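Local coordinates for glycosyl hydrolase, family 38 (Enterococcus faecalis, PDB 5KBP), which probably hydrolyses alpha-mannosidic linkages as a member of glycoside hydrolase family 38, at residues M139-A147 / T870-T878; D167-E178 / L278-E289. All coordinates share one frame; numbering follows the deposited sequence.

In the fold
Contact 1 joins two parts of the chain that are far apart in sequence: the end of helix 136-141, in the N-terminal family 38 region, and a loop of the C-terminal beta-sandwich region. Contact 2 lies wholly within the N-terminal region and pairs strands 174-178 and 280-282. Both are partly buried. Contact 1 is small, mostly apolar, and carries one direct backbone hydrogen bond. Contact 2 buries over three times the surface and combines a ladder of backbone bonds, an indole bond and aromatic packing. Their centres are about 23 Å apart, and they do not touch. Even so, helix 136-141 serves both, since W177 of contact 2 packs on T136 and P137.

Contact 1 of 2, residues M139-A147 / T870-T878; sequences MMQLANLPA and TNVLEEPLT
L142 meets V872 and N871 at the end of helix 136-141. Its side chain crosses that of V872 at about a right angle, with CD1 of L142 4.0 Å from CG1 of V872. The other branch, CD2, lies over the backbone and CB of N871 and reaches CD2 of L877 at 4.2 Å. The carbonyl of L142 also faces the loop. V872 N donates to L142 O at 3.2 Å, with a bent N-H...O angle of 144°. With CG1 of V872 anti to the carbonyl carbon (chi1 -60°), CG2 is turned onto L142 O, 3.2 Å away.

The helix end belongs to the N-terminal family 38 region and closes in a Schellman motif. N144, with positive phi, is the C-prime residue, L145 N bonds to M140 O, and N144 N bonds to Q141 O. Facing it, N871 to E874 form a type I beta turn in a loop of the C-terminal beta-sandwich region. OD1 of N871 accepts from E875 N at 2.9 Å, straight at the hydrogen, with the donor above the plane of the amide carbonyl. A water accepts from N144 ND2 at 2.8 Å, and its bond from N871 ND2 is weak. L873 packs beside A143, its CD1 3.8 Å from A143 O. On helix 100-117, M107 touches A143 and V104 touches V872.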
loop_
_atom_site.group_PDB
_atom_site.type_symbol
_atom_site.label_atom_id
_atom_site.label_comp_id
_atom_site.label_asym_id
_atom_site.label_seq_id
_atom_site.Cartn_x
_atom_site.Cartn_y
_atom_site.Cartn_z
ATOM N N MET A 139 28.079 -5.558 -17.317
ATOM C CA MET A 139 27.032 -6.157 -16.495
ATOM C C MET A 139 26.263 -7.222 -17.266
ATOM O O MET A 139 25.848 -8.233 -16.687
ATOM C CB MET A 139 26.088 -5.075 -15.972
ATOM C CG MET A 139 26.757 -4.074 -15.038
ATOM S SD MET A 139 25.599 -2.918 -14.286
ATOM C CE MET A 139 24.544 -4.042 -13.374
ATOM N N MET A 140 26.055 -7.015 -18.570
ATOM C CA MET A 140 25.451 -8.059 -19.395
ATOM C C MET A 140 26.354 -9.283 -19.459
ATOM O O MET A 140 25.898 -10.420 -19.285
ATOM C CB MET A 140 25.169 -7.532 -20.804
ATOM C CG MET A 140 24.122 -6.434 -20.887
ATOM S SD MET A 140 22.587 -6.853 -20.048
ATOM C CE MET A 140 22.521 -5.542 -18.829
ATOM N N GLN A 141 27.649 -9.065 -19.704
ATOM C CA GLN A 141 28.586 -10.178 -19.808
ATOM C C GLN A 141 28.721 -10.911 -18.481
ATOM O O GLN A 141 28.847 -12.142 -18.452
ATOM C CB GLN A 141 29.947 -9.671 -20.283
ATOM C CG GLN A 141 30.612 -10.559 -21.318
ATOM C CD GLN A 141 29.836 -10.614 -22.621
ATOM O OE1 GLN A 141 28.970 -11.469 -22.806
ATOM N NE2 GLN A 141 30.146 -9.701 -23.534
ATOM N N LEU A 142 28.695 -10.175 -17.368
ATOM C CA LEU A 142 28.751 -10.788 -16.046
ATOM C C LEU A 142 27.456 -11.484 -15.660
ATOM O O LEU A 142 27.374 -12.017 -14.551
ATOM C CB LEU A 142 29.106 -9.740 -14.988
ATOM C CG LEU A 142 30.558 -9.259 -14.931
ATOM C CD1 LEU A 142 30.742 -8.237 -13.821
ATOM C CD2 LEU A 142 31.505 -10.433 -14.744
ATOM N N ALA A 143 26.446 -11.486 -16.528
ATOM C CA ALA A 143 25.218 -12.233 -16.289
ATOM C C ALA A 143 24.925 -13.219 -17.415
ATOM O O ALA A 143 23.778 -13.650 -17.570
ATOM C CB ALA A 143 24.038 -11.283 -16.093
ATOM N N ASN A 144 25.945 -13.578 -18.198
ATOM C CA ASN A 144 25.806 -14.519 -19.313
ATOM C C ASN A 144 24.846 -13.985 -20.375
ATOM O O ASN A 144 24.101 -14.738 -21.006
ATOM C CB ASN A 144 25.371 -15.903 -18.822
ATOM C CG ASN A 144 26.304 -16.463 -17.765
ATOM O OD1 ASN A 144 27.500 -16.172 -17.762
ATOM N ND2 ASN A 144 25.760 -17.268 -16.859
ATOM N N LEU A 145 24.869 -12.669 -20.581
ATOM C CA LEU A 145 24.058 -12.035 -21.613
ATOM C C LEU A 145 24.973 -11.396 -22.649
ATOM O O LEU A 145 25.634 -10.388 -22.345
ATOM C CB LEU A 145 23.122 -10.991 -21.002
ATOM C CG LEU A 145 22.080 -11.519 -20.014
ATOM C CD1 LEU A 145 21.169 -10.401 -19.550
ATOM C CD2 LEU A 145 21.268 -12.638 -20.641
ATOM N N PRO A 146 25.056 -11.935 -23.862
ATOM C CA PRO A 146 25.984 -11.406 -24.870
ATOM C C PRO A 146 25.424 -10.294 -25.744
ATOM O O PRO A 146 26.171 -9.755 -26.570
ATOM C CB PRO A 146 26.285 -12.651 -25.713
ATOM C CG PRO A 146 25.003 -13.412 -25.684
ATOM C CD PRO A 146 24.389 -13.167 -24.322
ATOM N N ALA A 147 24.152 -9.934 -25.594
ATOM C CA ALA A 147 23.549 -8.915 -26.440
ATOM C C ALA A 147 22.513 -8.136 -25.642
ATOM O O ALA A 147 21.985 -8.615 -24.635
ATOM C CB ALA A 147 22.914 -9.531 -27.693
ATOM N N THR A 870 33.932 -14.734 -9.256
ATOM C CA THR A 870 32.687 -15.127 -9.896
ATOM C C THR A 870 32.097 -13.956 -10.671
ATOM O O THR A 870 32.579 -12.821 -10.604
ATOM C CB THR A 870 31.665 -15.630 -8.866
ATOM O OG1 THR A 870 31.246 -14.541 -8.035
ATOM C CG2 THR A 870 32.267 -16.726 -8.000
ATOM N N ASN A 871 31.039 -14.253 -11.415
ATOM C CA ASN A 871 30.235 -13.227 -12.062
ATOM C C ASN A 871 29.252 -12.665 -11.035
ATOM O O ASN A 871 29.320 -12.978 -9.843
ATOM C CB ASN A 871 29.546 -13.801 -13.298
ATOM C CG ASN A 871 28.750 -15.064 -13.000
ATOM O OD1 ASN A 871 28.247 -15.257 -11.894
ATOM N ND2 ASN A 871 28.634 -15.933 -13.997
ATOM N N VAL A 872 28.315 -11.824 -11.482
ATOM C CA VAL A 872 27.306 -11.306 -10.558
ATOM C C VAL A 872 26.202 -12.311 -10.279
ATOM O O VAL A 872 25.401 -12.097 -9.360
ATOM C CB VAL A 872 26.689 -9.993 -11.075
ATOM C CG1 VAL A 872 27.770 -8.936 -11.250
ATOM C CG2 VAL A 872 25.931 -10.230 -12.371
ATOM N N LEU A 873 26.134 -13.399 -11.042
ATOM C CA LEU A 873 25.256 -14.515 -10.718
ATOM C C LEU A 873 25.889 -15.479 -9.723
ATOM O O LEU A 873 25.324 -16.551 -9.479
ATOM C CB LEU A 873 24.859 -15.265 -11.991
ATOM C CG LEU A 873 24.120 -14.453 -13.057
ATOM C CD1 LEU A 873 23.689 -15.347 -14.211
ATOM C CD2 LEU A 873 22.926 -13.718 -12.461
ATOM N N GLU A 874 27.052 -15.120 -9.170
ATOM C CA GLU A 874 27.722 -15.872 -8.108
ATOM C C GLU A 874 28.213 -17.239 -8.576
ATOM O O GLU A 874 28.355 -18.162 -7.771
ATOM C CB GLU A 874 26.817 -16.017 -6.880
ATOM C CG GLU A 874 26.517 -14.697 -6.190
ATOM C CD GLU A 874 25.207 -14.719 -5.429
ATOM O OE1 GLU A 874 24.593 -13.644 -5.275
ATOM O OE2 GLU A 874 24.787 -15.810 -4.995
ATOM N N GLU A 875 28.487 -17.380 -9.872
ATOM C CA GLU A 875 29.049 -18.608 -10.408
ATOM C C GLU A 875 30.461 -18.361 -10.931
ATOM O O GLU A 875 30.765 -17.265 -11.411
ATOM C CB GLU A 875 28.179 -19.176 -11.538
ATOM C CG GLU A 875 26.801 -19.620 -11.080
ATOM C CD GLU A 875 26.854 -20.623 -9.940
ATOM O OE1 GLU A 875 27.775 -21.467 -9.920
ATOM O OE2 GLU A 875 25.970 -20.564 -9.060
ATOM N N PRO A 876 31.341 -19.362 -10.853
ATOM C CA PRO A 876 32.748 -19.143 -11.212
ATOM C C PRO A 876 32.906 -18.607 -12.627
ATOM O O PRO A 876 32.164 -18.974 -13.541
ATOM C CB PRO A 876 33.370 -20.537 -11.071
ATOM C CG PRO A 876 32.491 -21.240 -10.096
ATOM C CD PRO A 876 31.104 -20.732 -10.364
ATOM N N LEU A 877 33.884 -17.720 -12.795
ATOM C CA LEU A 877 34.146 -17.130 -14.099
ATOM C C LEU A 877 34.714 -18.172 -15.055
ATOM O O LEU A 877 35.500 -19.038 -14.662
ATOM C CB LEU A 877 35.114 -15.953 -13.965
ATOM C CG LEU A 877 34.571 -14.699 -13.276
ATOM C CD1 LEU A 877 35.676 -13.682 -13.042
ATOM C CD2 LEU A 877 33.450 -14.090 -14.105
ATOM N N THR A 878 34.305 -18.084 -16.315
ATOM C CA THR A 878 34.774 -18.988 -17.364
ATOM C C THR A 878 35.316 -18.156 -18.518
ATOM O O THR A 878 34.520 -17.552 -19.268
ATOM C CB THR A 878 33.654 -19.911 -17.838
ATOM O OG1 THR A 878 32.489 -19.134 -18.147
ATOM C CG2 THR A 878 33.310 -20.934 -16.763
HETATM O O HOH W 1 26.288 -18.379 -14.363
#

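Contact 2 of 2, residues D167-E178 / L278-E289; sequences DYSSQYSEMWWE and LGTVTGELTSQE
A chi1 of -164° sets W177 CG beside its carbonyl carbon and carries the indole along V281 to G283 and L285. Its NE1 donates to G283 O at 3.1 Å, with the oxygen in the ring plane. L285 CD1 makes a CH-pi contact over one face of the six-membered ring, 3.8 Å from its centroid. W176, next along the strand, points to the other face of the sheet. Its CG is anti to the carbonyl carbon (chi1 -63°), and L278 CD2 packs over its five-membered ring.

Strands 174-178 and 280-282 pair in parallel. W176 N bonds to G279 O at 2.9 Å and V281 N to W176 O. The ladder continues with E178 N to V281 O and G283 N to E178 O. Beyond it, the Y168 ring stacks on the Q288 amide, the planes 10° apart and OE1 3.4 Å above the ring centre. E289 OE2 accepts from D167 N at 3.2 Å, though D167 is poorly ordered.

Within this chain, 280-282 is an edge strand of the mixed five-stranded sheet of the N-terminal family 38 region, and 174-178 runs between it and antiparallel 184-189. M175 and L285 touch F150 of strand 147-150, while W177 packs on helix 136-141.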
loop_
_atom_site.group_PDB
_atom_site.type_symbol
_atom_site.label_atom_id
_atom_site.label_comp_id
_atom_site.label_asym_id
_atom_site.label_seq_id
_atom_site.Cartn_x
_atom_site.Cartn_y
_atom_site.Cartn_z
ATOM N N ASP A 167 29.584 10.395 -32.668
ATOM C CA ASP A 167 29.881 9.509 -31.547
ATOM C C ASP A 167 28.698 8.603 -31.230
ATOM O O ASP A 167 28.839 7.381 -31.171
ATOM C CB ASP A 167 30.265 10.320 -30.307
ATOM C CG ASP A 167 31.727 10.160 -29.934
ATOM O OD1 ASP A 167 32.552 9.934 -30.844
ATOM O OD2 ASP A 167 32.050 10.259 -28.732
ATOM N N TYR A 168 27.531 9.208 -31.023
ATOM C CA TYR A 168 26.314 8.480 -30.667
ATOM C C TYR A 168 25.377 8.328 -31.857
ATOM O O TYR A 168 24.156 8.452 -31.724
ATOM C CB TYR A 168 25.608 9.168 -29.505
ATOM C CG TYR A 168 26.496 9.349 -28.296
ATOM C CD1 TYR A 168 26.777 8.285 -27.452
ATOM C CD2 TYR A 168 27.060 10.584 -28.004
ATOM C CE1 TYR A 168 27.592 8.444 -26.348
ATOM C CE2 TYR A 168 27.875 10.754 -26.901
ATOM C CZ TYR A 168 28.139 9.680 -26.077
ATOM O OH TYR A 168 28.950 9.844 -24.978
ATOM N N SER A 169 25.931 8.061 -33.037
ATOM C CA SER A 169 25.152 7.805 -34.238
ATOM C C SER A 169 25.711 6.572 -34.928
ATOM O O SER A 169 26.930 6.439 -35.075
ATOM C CB SER A 169 25.174 9.008 -35.188
ATOM O OG SER A 169 24.525 10.127 -34.612
ATOM N N SER A 170 24.825 5.673 -35.342
ATOM C CA SER A 170 25.211 4.440 -36.011
ATOM C C SER A 170 24.596 4.393 -37.401
ATOM O O SER A 170 23.426 4.747 -37.586
ATOM C CB SER A 170 24.776 3.212 -35.206
ATOM O OG SER A 170 25.124 2.012 -35.877
ATOM N N GLN A 171 25.393 3.960 -38.379
ATOM C CA GLN A 171 24.872 3.784 -39.729
ATOM C C GLN A 171 23.819 2.688 -39.782
ATOM O O GLN A 171 22.945 2.707 -40.656
ATOM C CB GLN A 171 26.010 3.458 -40.698
ATOM C CG GLN A 171 26.941 4.617 -40.993
ATOM C CD GLN A 171 28.060 4.226 -41.938
ATOM O OE1 GLN A 171 28.545 3.096 -41.909
ATOM N NE2 GLN A 171 28.469 5.160 -42.788
ATOM N N TYR A 172 23.879 1.731 -38.859
ATOM C CA TYR A 172 23.021 0.559 -38.903
ATOM C C TYR A 172 22.274 0.397 -37.587
ATOM O O TYR A 172 22.637 0.980 -36.562
ATOM C CB TYR A 172 23.829 -0.712 -39.197
ATOM C CG TYR A 172 24.813 -0.563 -40.334
ATOM C CD1 TYR A 172 24.390 -0.622 -41.656
ATOM C CD2 TYR A 172 26.165 -0.368 -40.087
ATOM C CE1 TYR A 172 25.287 -0.489 -42.699
ATOM C CE2 TYR A 172 27.069 -0.232 -41.122
ATOM C CZ TYR A 172 26.624 -0.294 -42.427
ATOM O OH TYR A 172 27.521 -0.161 -43.462
ATOM N N SER A 173 21.215 -0.411 -37.634
ATOM C CA SER A 173 20.460 -0.782 -36.444
ATOM C C SER A 173 21.144 -1.874 -35.633
ATOM O O SER A 173 20.597 -2.297 -34.608
ATOM C CB SER A 173 19.048 -1.227 -36.834
ATOM O OG SER A 173 19.078 -2.133 -37.922
ATOM N N GLU A 174 22.308 -2.345 -36.072
ATOM C CA GLU A 174 23.150 -3.252 -35.308
ATOM C C GLU A 174 24.486 -2.568 -35.057
ATOM O O GLU A 174 24.989 -1.842 -35.920
ATOM C CB GLU A 174 23.371 -4.583 -36.040
ATOM C CG GLU A 174 22.098 -5.348 -36.383
ATOM C CD GLU A 174 21.372 -4.775 -37.585
ATOM O OE1 GLU A 174 20.134 -4.620 -37.518
ATOM O OE2 GLU A 174 22.042 -4.471 -38.594
ATOM N N MET A 175 25.057 -2.797 -33.879
ATOM C CA MET A 175 26.268 -2.086 -33.495
ATOM C C MET A 175 26.962 -2.845 -32.376
ATOM O O MET A 175 26.383 -3.732 -31.743
ATOM C CB MET A 175 25.951 -0.651 -33.059
ATOM C CG MET A 175 25.215 -0.562 -31.730
ATOM S SD MET A 175 24.380 1.015 -31.488
ATOM C CE MET A 175 23.183 0.963 -32.820
ATOM N N TRP A 176 28.221 -2.483 -32.146
ATOM C CA TRP A 176 28.967 -2.971 -30.997
ATOM C C TRP A 176 28.875 -1.956 -29.869
ATOM O O TRP A 176 28.979 -0.747 -30.096
ATOM C CB TRP A 176 30.432 -3.224 -31.359
ATOM C CG TRP A 176 30.617 -4.283 -32.396
ATOM C CD1 TRP A 176 31.105 -4.116 -33.659
ATOM C CD2 TRP A 176 30.304 -5.675 -32.265
ATOM N NE1 TRP A 176 31.123 -5.320 -34.321
ATOM C CE2 TRP A 176 30.635 -6.293 -33.488
ATOM C CE3 TRP A 176 29.779 -6.460 -31.234
ATOM C CZ2 TRP A 176 30.458 -7.657 -33.707
ATOM C CZ3 TRP A 176 29.604 -7.815 -31.454
ATOM C CH2 TRP A 176 29.943 -8.399 -32.680
ATOM N N TRP A 177 28.670 -2.451 -28.653
ATOM C CA TRP A 177 28.577 -1.604 -27.470
ATOM C C TRP A 177 29.723 -1.969 -26.538
ATOM O O TRP A 177 29.735 -3.060 -25.957
ATOM C CB TRP A 177 27.224 -1.767 -26.781
ATOM C CG TRP A 177 26.920 -0.671 -25.811
ATOM C CD1 TRP A 177 27.709 0.402 -25.511
ATOM C CD2 TRP A 177 25.739 -0.536 -25.013
ATOM N NE1 TRP A 177 27.093 1.194 -24.574
ATOM C CE2 TRP A 177 25.883 0.640 -24.251
ATOM C CE3 TRP A 177 24.575 -1.297 -24.867
ATOM C CZ2 TRP A 177 24.907 1.072 -23.357
ATOM C CZ3 TRP A 177 23.608 -0.864 -23.979
ATOM C CH2 TRP A 177 23.779 0.309 -23.237
ATOM N N GLU A 178 30.681 -1.060 -26.397
ATOM C CA GLU A 178 31.857 -1.269 -25.565
ATOM C C GLU A 178 31.757 -0.403 -24.317
ATOM O O GLU A 178 31.532 0.807 -24.413
ATOM C CB GLU A 178 33.134 -0.943 -26.344
ATOM C CG GLU A 178 34.415 -1.131 -25.554
ATOM C CD GLU A 178 35.654 -0.921 -26.404
ATOM O OE1 GLU A 178 35.555 -1.037 -27.644
ATOM O OE2 GLU A 178 36.726 -0.634 -25.831
ATOM N N LEU A 278 31.093 -2.558 -38.950
ATOM C CA LEU A 278 30.052 -2.241 -37.983
ATOM C C LEU A 278 30.552 -1.207 -36.980
ATOM O O LEU A 278 31.672 -1.300 -36.472
ATOM C CB LEU A 278 29.600 -3.505 -37.256
ATOM C CG LEU A 278 28.191 -3.463 -36.664
ATOM C CD1 LEU A 278 27.153 -3.411 -37.776
ATOM C CD2 LEU A 278 27.949 -4.653 -35.750
ATOM N N GLY A 279 29.711 -0.215 -36.701
ATOM C CA GLY A 279 30.079 0.845 -35.788
ATOM C C GLY A 279 30.115 0.385 -34.342
ATOM O O GLY A 279 29.627 -0.684 -33.973
ATOM N N THR A 280 30.711 1.229 -33.503
ATOM C CA THR A 280 30.864 0.932 -32.086
ATOM C C THR A 280 30.549 2.174 -31.267
ATOM O O THR A 280 31.137 3.236 -31.493
ATOM C CB THR A 280 32.283 0.444 -31.766
ATOM O OG1 THR A 280 32.572 -0.731 -32.534
ATOM C CG2 THR A 280 32.414 0.119 -30.284
ATOM N N VAL A 281 29.619 2.038 -30.327
ATOM C CA VAL A 281 29.316 3.083 -29.358
ATOM C C VAL A 281 29.967 2.708 -28.036
ATOM O O VAL A 281 30.089 1.527 -27.691
ATOM C CB VAL A 281 27.796 3.292 -29.194
ATOM C CG1 VAL A 281 27.206 3.852 -30.472
ATOM C CG2 VAL A 281 27.113 1.987 -28.816
ATOM N N THR A 282 30.396 3.721 -27.286
ATOM C CA THR A 282 31.165 3.510 -26.068
ATOM C C THR A 282 30.561 4.305 -24.920
ATOM O O THR A 282 30.328 5.512 -25.049
ATOM C CB THR A 282 32.632 3.913 -26.260
ATOM O OG1 THR A 282 33.215 3.121 -27.299
ATOM C CG2 THR A 282 33.411 3.707 -24.968
ATOM N N GLY A 283 30.312 3.624 -23.802
ATOM C CA GLY A 283 29.926 4.307 -22.580
ATOM C C GLY A 283 28.434 4.586 -22.477
ATOM O O GLY A 283 27.594 3.844 -22.988
ATOM N N GLU A 284 28.110 5.685 -21.797
ATOM C CA GLU A 284 26.721 6.055 -21.562
ATOM C C GLU A 284 26.014 6.378 -22.871
ATOM O O GLU A 284 26.613 6.883 -23.826
ATOM C CB GLU A 284 26.640 7.266 -20.627
ATOM C CG GLU A 284 26.835 6.968 -19.151
ATOM C CD GLU A 284 26.710 8.218 -18.299
ATOM O OE1 GLU A 284 26.825 9.328 -18.860
ATOM O OE2 GLU A 284 26.495 8.095 -17.075
ATOM N N LEU A 285 24.716 6.092 -22.899
ATOM C CA LEU A 285 23.826 6.469 -23.992
ATOM C C LEU A 285 22.730 7.333 -23.377
ATOM O O LEU A 285 21.659 6.836 -23.022
ATOM C CB LEU A 285 23.251 5.243 -24.704
ATOM C CG LEU A 285 24.250 4.184 -25.171
ATOM C CD1 LEU A 285 23.532 3.061 -25.903
ATOM C CD2 LEU A 285 25.328 4.799 -26.049
ATOM N N THR A 286 23.008 8.629 -23.237
ATOM C CA THR A 286 22.111 9.560 -22.565
ATOM C C THR A 286 21.535 10.597 -23.528
ATOM O O THR A 286 21.181 11.704 -23.115
ATOM C CB THR A 286 22.834 10.252 -21.410
ATOM O OG1 THR A 286 23.843 9.378 -20.887
ATOM C CG2 THR A 286 21.857 10.595 -20.292
ATOM N N SER A 287 21.435 10.245 -24.812
ATOM C CA SER A 287 20.918 11.146 -25.843
ATOM C C SER A 287 21.700 12.457 -25.874
ATOM O O SER A 287 21.125 13.544 -25.965
ATOM C CB SER A 287 19.422 11.409 -25.649
ATOM O OG SER A 287 18.693 10.197 -25.582
ATOM N N GLN A 288 23.030 12.351 -25.794
ATOM C CA GLN A 288 23.867 13.545 -25.734
ATOM C C GLN A 288 23.801 14.353 -27.024
ATOM O O GLN A 288 23.874 15.586 -26.982
ATOM C CB GLN A 288 25.318 13.162 -25.434
ATOM C CG GLN A 288 25.538 12.496 -24.082
ATOM C CD GLN A 288 25.320 10.995 -24.120
ATOM O OE1 GLN A 288 24.748 10.461 -25.071
ATOM N NE2 GLN A 288 25.783 10.306 -23.084
ATOM N N GLU A 289 23.661 13.687 -28.171
ATOM C CA GLU A 289 23.676 14.349 -29.470
ATOM C C GLU A 289 22.274 14.615 -30.009
ATOM O O GLU A 289 22.077 14.667 -31.228
ATOM C CB GLU A 289 24.490 13.528 -30.469
ATOM C CG GLU A 289 25.949 13.362 -30.075
ATOM C CD GLU A 289 26.739 12.550 -31.080
ATOM O OE1 GLU A 289 26.118 11.933 -31.970
ATOM O OE2 GLU A 289 27.984 12.533 -30.982
#